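PDB 6R5T: periplasmic beta-glucosidase from Pseudomonas aeruginosa, which probably hydrolyses terminal, non-reducing beta-D-glucosyl residues, releasing beta-D-glucose, as a periplasmic member of glycoside hydrolase family 3. Local coordinates for residues G651-V663 with R668-M680. The protein carries 1 engineered substitution. Sequence-based numbering, arbitrary orientation. Where two conformers were deposited one is given.
Sequences GATVVQLYLQDPV and RPVKELRGFRKVM. With MG (magnesium ion), chain F.
Leu657 O accepts from the backbone N of both Arg674 and Gly675, which identifies a classic beta bulge in this antiparallel hairpin of the fibronectin type III-like domain. Arg674 N reaches Leu657 O at 2.8 Å and 175°, whereas Gly675 N makes a weak bond to the same oxygen; Leu657 N returns to Gly675 O. The hydrogen-bonded pairs Val655 with Arg677 and Leu659 with Glu672, the latter with a weak return bond, show the one-residue shift.

Tyr658 sets CG anti to its carbonyl carbon (chi1 -58°), which lays the ring between Lys671 and Leu673. Its CB lies against Glu672 O and Lys671 CB, and Lys671 CD sits over one ring face, nearest CG. CE2 meets Leu673 CD1, which covers the opposite face 4.1 Å from the ring centroid, a CH-pi contact 25° off the normal. At the tip, OH donates to Gln656 OE1 (2.6 Å) in the carbonyl plane, on a lone pair, pinning the ring's outer end.

Beyond the strands, the two carboxylate oxygens of Asp661 serve different partners. OD2 offers its anti lone pair to Arg668 NH1 at 2.9 Å, with the guanidinium and carboxylate planes perpendicular, while Arg668 NH2 continues the salt-bridge network to Glu672 OE1. Magnesium is six-coordinate: Asp661 OD1 at 2.1 Å, Val663 O at 2.0 Å and four waters.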
loop_
_atom_site.group_PDB
_atom_site.type_symbol
_atom_site.label_atom_id
_atom_site.label_comp_id
_atom_site.label_asym_id
_atom_site.label_seq_id
_atom_site.Cartn_x
_atom_site.Cartn_y
_atom_site.Cartn_z
ATOM N N GLY A 651 -0.426 38.628 9.595
ATOM C CA GLY A 651 -0.844 37.235 9.382
ATOM C C GLY A 651 -0.068 36.298 10.262
ATOM O O GLY A 651 1.004 36.657 10.798
ATOM N N ALA A 652 -0.559 35.070 10.312
ATOM C CA ALA A 652 0.114 34.006 11.055
ATOM C C ALA A 652 0.764 33.020 10.078
ATOM O O ALA A 652 0.327 32.878 8.914
ATOM C CB ALA A 652 -0.872 33.328 11.971
ATOM N N THR A 653 1.783 32.367 10.612
ATOM C CA THR A 653 2.393 31.181 9.985
ATOM C C THR A 653 2.774 30.218 11.100
ATOM O O THR A 653 2.508 30.477 12.297
ATOM C CB THR A 653 3.574 31.552 9.091
ATOM O OG1 THR A 653 3.993 30.369 8.391
ATOM C CG2 THR A 653 4.761 32.066 9.864
ATOM N N VAL A 654 3.261 29.060 10.702
ATOM C CA VAL A 654 3.587 27.992 11.673
ATOM C C VAL A 654 5.059 27.637 11.473
ATOM O O VAL A 654 5.427 27.119 10.367
ATOM C CB VAL A 654 2.710 26.756 11.490
ATOM C CG1 VAL A 654 3.047 25.715 12.560
ATOM C CG2 VAL A 654 1.216 27.131 11.494
ATOM N N VAL A 655 5.869 27.866 12.491
ATOM C CA VAL A 655 7.289 27.472 12.483
ATOM C C VAL A 655 7.373 26.031 12.940
ATOM O O VAL A 655 6.811 25.695 14.015
ATOM C CB VAL A 655 8.141 28.383 13.363
ATOM C CG1 VAL A 655 9.596 27.975 13.271
ATOM C CG2 VAL A 655 7.976 29.833 12.939
ATOM N N GLN A 656 7.966 25.188 12.109
ATOM C CA GLN A 656 7.987 23.734 12.353
ATOM C C GLN A 656 9.414 23.283 12.666
ATOM O O GLN A 656 10.328 23.729 11.979
ATOM C CB GLN A 656 7.462 23.009 11.109
ATOM C CG GLN A 656 6.037 23.448 10.807
ATOM C CD GLN A 656 5.686 23.396 9.339
ATOM O OE1 GLN A 656 5.991 22.404 8.653
ATOM N NE2 GLN A 656 4.960 24.410 8.864
ATOM N N LEU A 657 9.547 22.404 13.643
ATOM C CA LEU A 657 10.819 21.810 14.021
ATOM C C LEU A 657 10.757 20.323 13.727
ATOM O O LEU A 657 9.864 19.629 14.261
ATOM C CB LEU A 657 11.144 22.095 15.483
ATOM C CG LEU A 657 12.551 21.626 15.859
ATOM C CD1 LEU A 657 13.168 22.532 16.889
ATOM C CD2 LEU A 657 12.533 20.188 16.352
ATOM N N TYR A 658 11.755 19.838 13.007
ATOM C CA TYR A 658 11.874 18.410 12.673
ATOM C C TYR A 658 13.208 17.912 13.200
ATOM O O TYR A 658 14.194 18.666 13.233
ATOM C CB TYR A 658 11.774 18.161 11.161
ATOM C CG TYR A 658 10.487 18.675 10.569
ATOM C CD1 TYR A 658 10.364 19.972 10.128
ATOM C CD2 TYR A 658 9.390 17.837 10.429
ATOM C CE1 TYR A 658 9.170 20.439 9.569
ATOM C CE2 TYR A 658 8.201 18.288 9.888
ATOM C CZ TYR A 658 8.095 19.579 9.424
ATOM O OH TYR A 658 6.854 19.950 8.950
ATOM N N LEU A 659 13.241 16.631 13.535
ATOM C CA LEU A 659 14.506 15.965 13.918
ATOM C C LEU A 659 14.814 14.833 12.950
ATOM O O LEU A 659 13.888 14.113 12.549
ATOM C CB LEU A 659 14.371 15.375 15.324
ATOM C CG LEU A 659 14.501 16.371 16.464
ATOM C CD1 LEU A 659 14.502 15.661 17.796
ATOM C CD2 LEU A 659 15.760 17.196 16.336
ATOM N N GLN A 660 16.095 14.645 12.682
ATOM C CA GLN A 660 16.545 13.415 12.023
ATOM C C GLN A 660 17.607 12.765 12.916
ATOM O O GLN A 660 18.468 13.501 13.465
ATOM C CB GLN A 660 17.122 13.660 10.634
ATOM C CG GLN A 660 17.535 12.376 9.918
ATOM C CD GLN A 660 18.228 12.639 8.605
ATOM O OE1 GLN A 660 18.585 13.772 8.304
ATOM N NE2 GLN A 660 18.393 11.589 7.788
ATOM N N ASP A 661 17.564 11.447 12.989
ATOM C CA ASP A 661 18.608 10.641 13.658
ATOM C C ASP A 661 19.332 9.869 12.563
ATOM O O ASP A 661 18.849 8.819 12.147
ATOM C CB ASP A 661 17.934 9.706 14.649
ATOM C CG ASP A 661 18.884 8.827 15.442
ATOM O OD1 ASP A 661 20.119 8.924 15.182
ATOM O OD2 ASP A 661 18.382 8.021 16.244
ATOM N N PRO A 662 20.392 10.449 11.964
ATOM C CA PRO A 662 20.920 9.897 10.723
ATOM C C PRO A 662 21.659 8.572 10.834
ATOM O O PRO A 662 21.940 7.987 9.775
ATOM C CB PRO A 662 21.839 11.011 10.227
ATOM C CG PRO A 662 22.293 11.684 11.515
ATOM C CD PRO A 662 21.030 11.719 12.344
ATOM N N VAL A 663 22.029 8.140 12.052
ATOM C CA VAL A 663 22.704 6.840 12.234
ATOM C C VAL A 663 22.011 6.163 13.404
ATOM O O VAL A 663 22.002 6.705 14.502
ATOM C CB VAL A 663 24.210 6.978 12.504
ATOM C CG1 VAL A 663 24.796 5.586 12.767
ATOM C CG2 VAL A 663 24.924 7.697 11.379
ATOM N N ARG A 668 15.862 5.324 10.335
ATOM C CA ARG A 668 14.889 6.289 10.899
ATOM C C ARG A 668 14.490 7.279 9.810
ATOM O O ARG A 668 15.191 7.513 8.830
ATOM C CB ARG A 668 15.453 6.922 12.169
ATOM C CG ARG A 668 15.639 5.853 13.251
ATOM C CD ARG A 668 15.683 6.345 14.653
ATOM N NE ARG A 668 14.505 7.133 14.974
ATOM C CZ ARG A 668 14.459 8.088 15.879
ATOM N NH1 ARG A 668 15.517 8.452 16.611
ATOM N NH2 ARG A 668 13.304 8.701 16.098
ATOM N N PRO A 669 13.326 7.902 9.979
ATOM C CA PRO A 669 12.811 8.805 8.966
ATOM C C PRO A 669 13.737 9.963 8.641
ATOM O O PRO A 669 14.549 10.430 9.435
ATOM C CB PRO A 669 11.487 9.292 9.516
ATOM C CG PRO A 669 11.086 8.237 10.499
ATOM C CD PRO A 669 12.378 7.718 11.097
ATOM N N VAL A 670 13.589 10.462 7.434
ATOM C CA VAL A 670 14.418 11.605 6.968
ATOM C C VAL A 670 14.117 12.863 7.811
ATOM O O VAL A 670 15.058 13.657 8.023
ATOM C CB VAL A 670 14.223 11.863 5.475
ATOM C CG1 VAL A 670 14.697 10.663 4.672
ATOM C CG2 VAL A 670 12.780 12.224 5.161
ATOM N N LYS A 671 12.894 12.972 8.329
ATOM C CA LYS A 671 12.482 14.043 9.252
ATOM C C LYS A 671 11.340 13.524 10.098
ATOM O O LYS A 671 10.502 12.751 9.568
ATOM C CB LYS A 671 11.807 15.211 8.500
ATOM C CG LYS A 671 12.777 16.038 7.735
ATOM C CD LYS A 671 12.190 17.305 7.277
ATOM C CE LYS A 671 13.266 18.186 6.705
ATOM N NZ LYS A 671 13.991 17.531 5.598
ATOM N N GLU A 672 11.224 14.015 11.327
ATOM C CA GLU A 672 10.079 13.694 12.180
ATOM C C GLU A 672 9.683 14.985 12.915
ATOM O O GLU A 672 10.568 15.602 13.516
ATOM C CB GLU A 672 10.403 12.614 13.204
ATOM C CG GLU A 672 10.669 11.246 12.599
ATOM C CD GLU A 672 10.736 10.116 13.624
ATOM O OE1 GLU A 672 11.759 10.095 14.344
ATOM O OE2 GLU A 672 9.793 9.251 13.706
ATOM N N LEU A 673 8.438 15.423 12.832
ATOM C CA LEU A 673 8.016 16.642 13.562
ATOM C C LEU A 673 8.257 16.453 15.069
ATOM O O LEU A 673 7.804 15.428 15.625
ATOM C CB LEU A 673 6.559 16.923 13.300
ATOM C CG LEU A 673 6.034 18.240 13.848
ATOM C CD1 LEU A 673 6.576 19.417 13.066
ATOM C CD2 LEU A 673 4.529 18.233 13.763
ATOM N N ARG A 674 8.866 17.450 15.694
ATOM C CA ARG A 674 9.103 17.407 17.148
ATOM C C ARG A 674 8.761 18.748 17.791
ATOM O O ARG A 674 8.922 18.858 18.990
ATOM C CB ARG A 674 10.525 16.977 17.508
ATOM C CG ARG A 674 10.801 15.505 17.294
ATOM C CD ARG A 674 9.971 14.686 18.225
ATOM N NE ARG A 674 10.271 13.276 18.131
ATOM C CZ ARG A 674 9.592 12.398 17.454
ATOM N NH1 ARG A 674 8.577 12.776 16.692
ATOM N NH2 ARG A 674 9.922 11.113 17.577
ATOM N N GLY A 675 8.222 19.717 17.071
ATOM C CA GLY A 675 7.700 20.911 17.716
ATOM C C GLY A 675 7.140 21.853 16.691
ATOM O O GLY A 675 7.434 21.687 15.486
ATOM N N PHE A 676 6.329 22.780 17.139
ATOM C CA PHE A 676 5.834 23.817 16.232
ATOM C C PHE A 676 5.346 25.006 17.043
ATOM O O PHE A 676 5.095 24.866 18.260
ATOM C CB PHE A 676 4.724 23.296 15.324
ATOM C CG PHE A 676 3.507 22.772 16.022
ATOM C CD1 PHE A 676 2.473 23.626 16.354
ATOM C CD2 PHE A 676 3.435 21.426 16.357
ATOM C CE1 PHE A 676 1.334 23.108 16.957
ATOM C CE2 PHE A 676 2.319 20.922 17.014
ATOM C CZ PHE A 676 1.282 21.785 17.307
ATOM N N ARG A 677 5.285 26.136 16.367
ATOM C CA ARG A 677 4.795 27.385 17.011
ATOM C C ARG A 677 3.988 28.115 15.960
ATOM O O ARG A 677 4.568 28.516 14.930
ATOM C CB ARG A 677 5.922 28.284 17.523
ATOM C CG ARG A 677 5.573 29.126 18.755
ATOM C CD ARG A 677 5.562 28.280 20.048
ATOM N NE ARG A 677 6.866 27.974 20.665
ATOM C CZ ARG A 677 7.347 26.764 20.942
ATOM N NH1 ARG A 677 6.688 25.641 20.659
ATOM N NH2 ARG A 677 8.532 26.678 21.523
ATOM N N LYS A 678 2.721 28.343 16.232
ATOM C CA LYS A 678 1.945 29.223 15.355
ATOM C C LYS A 678 2.065 30.632 15.914
ATOM O O LYS A 678 1.791 30.830 17.108
ATOM C CB LYS A 678 0.504 28.795 15.313
ATOM C CG LYS A 678 -0.301 29.640 14.356
ATOM C CD LYS A 678 -1.637 29.067 14.170
ATOM C CE LYS A 678 -2.397 29.570 12.978
ATOM N NZ LYS A 678 -3.811 29.244 13.325
ATOM N N VAL A 679 2.384 31.574 15.042
ATOM C CA VAL A 679 2.703 32.953 15.452
ATOM C C VAL A 679 1.975 33.903 14.538
ATOM O O VAL A 679 2.189 33.836 13.307
ATOM C CB VAL A 679 4.221 33.174 15.420
ATOM C CG1 VAL A 679 4.551 34.551 15.919
ATOM C CG2 VAL A 679 4.965 32.084 16.197
ATOM N N MET A 680 1.219 34.817 15.148
ATOM C CA MET A 680 0.553 35.925 14.442
ATOM C C MET A 680 1.431 37.172 14.515
ATOM O O MET A 680 1.837 37.569 15.621
ATOM C CB MET A 680 -0.793 36.216 15.110
ATOM C CG MET A 680 -1.446 37.499 14.666
ATOM S SD MET A 680 -1.846 37.563 12.920
ATOM C CE MET A 680 -3.292 36.509 12.992
HETATM MG MG MG F . 21.854 8.054 15.992
HETATM O O HOH W 1 13.859 11.666 14.179
HETATM O O HOH W 2 17.734 8.885 8.694
HETATM O O HOH W 3 18.700 6.461 10.590
HETATM O O HOH W 4 15.098 10.254 12.205
HETATM O O HOH W 5 20.527 6.720 16.993
HETATM O O HOH W 6 22.880 9.467 14.823
HETATM O O HOH W 7 21.950 9.355 17.633
HETATM O O HOH W 8 23.640 7.161 16.748
#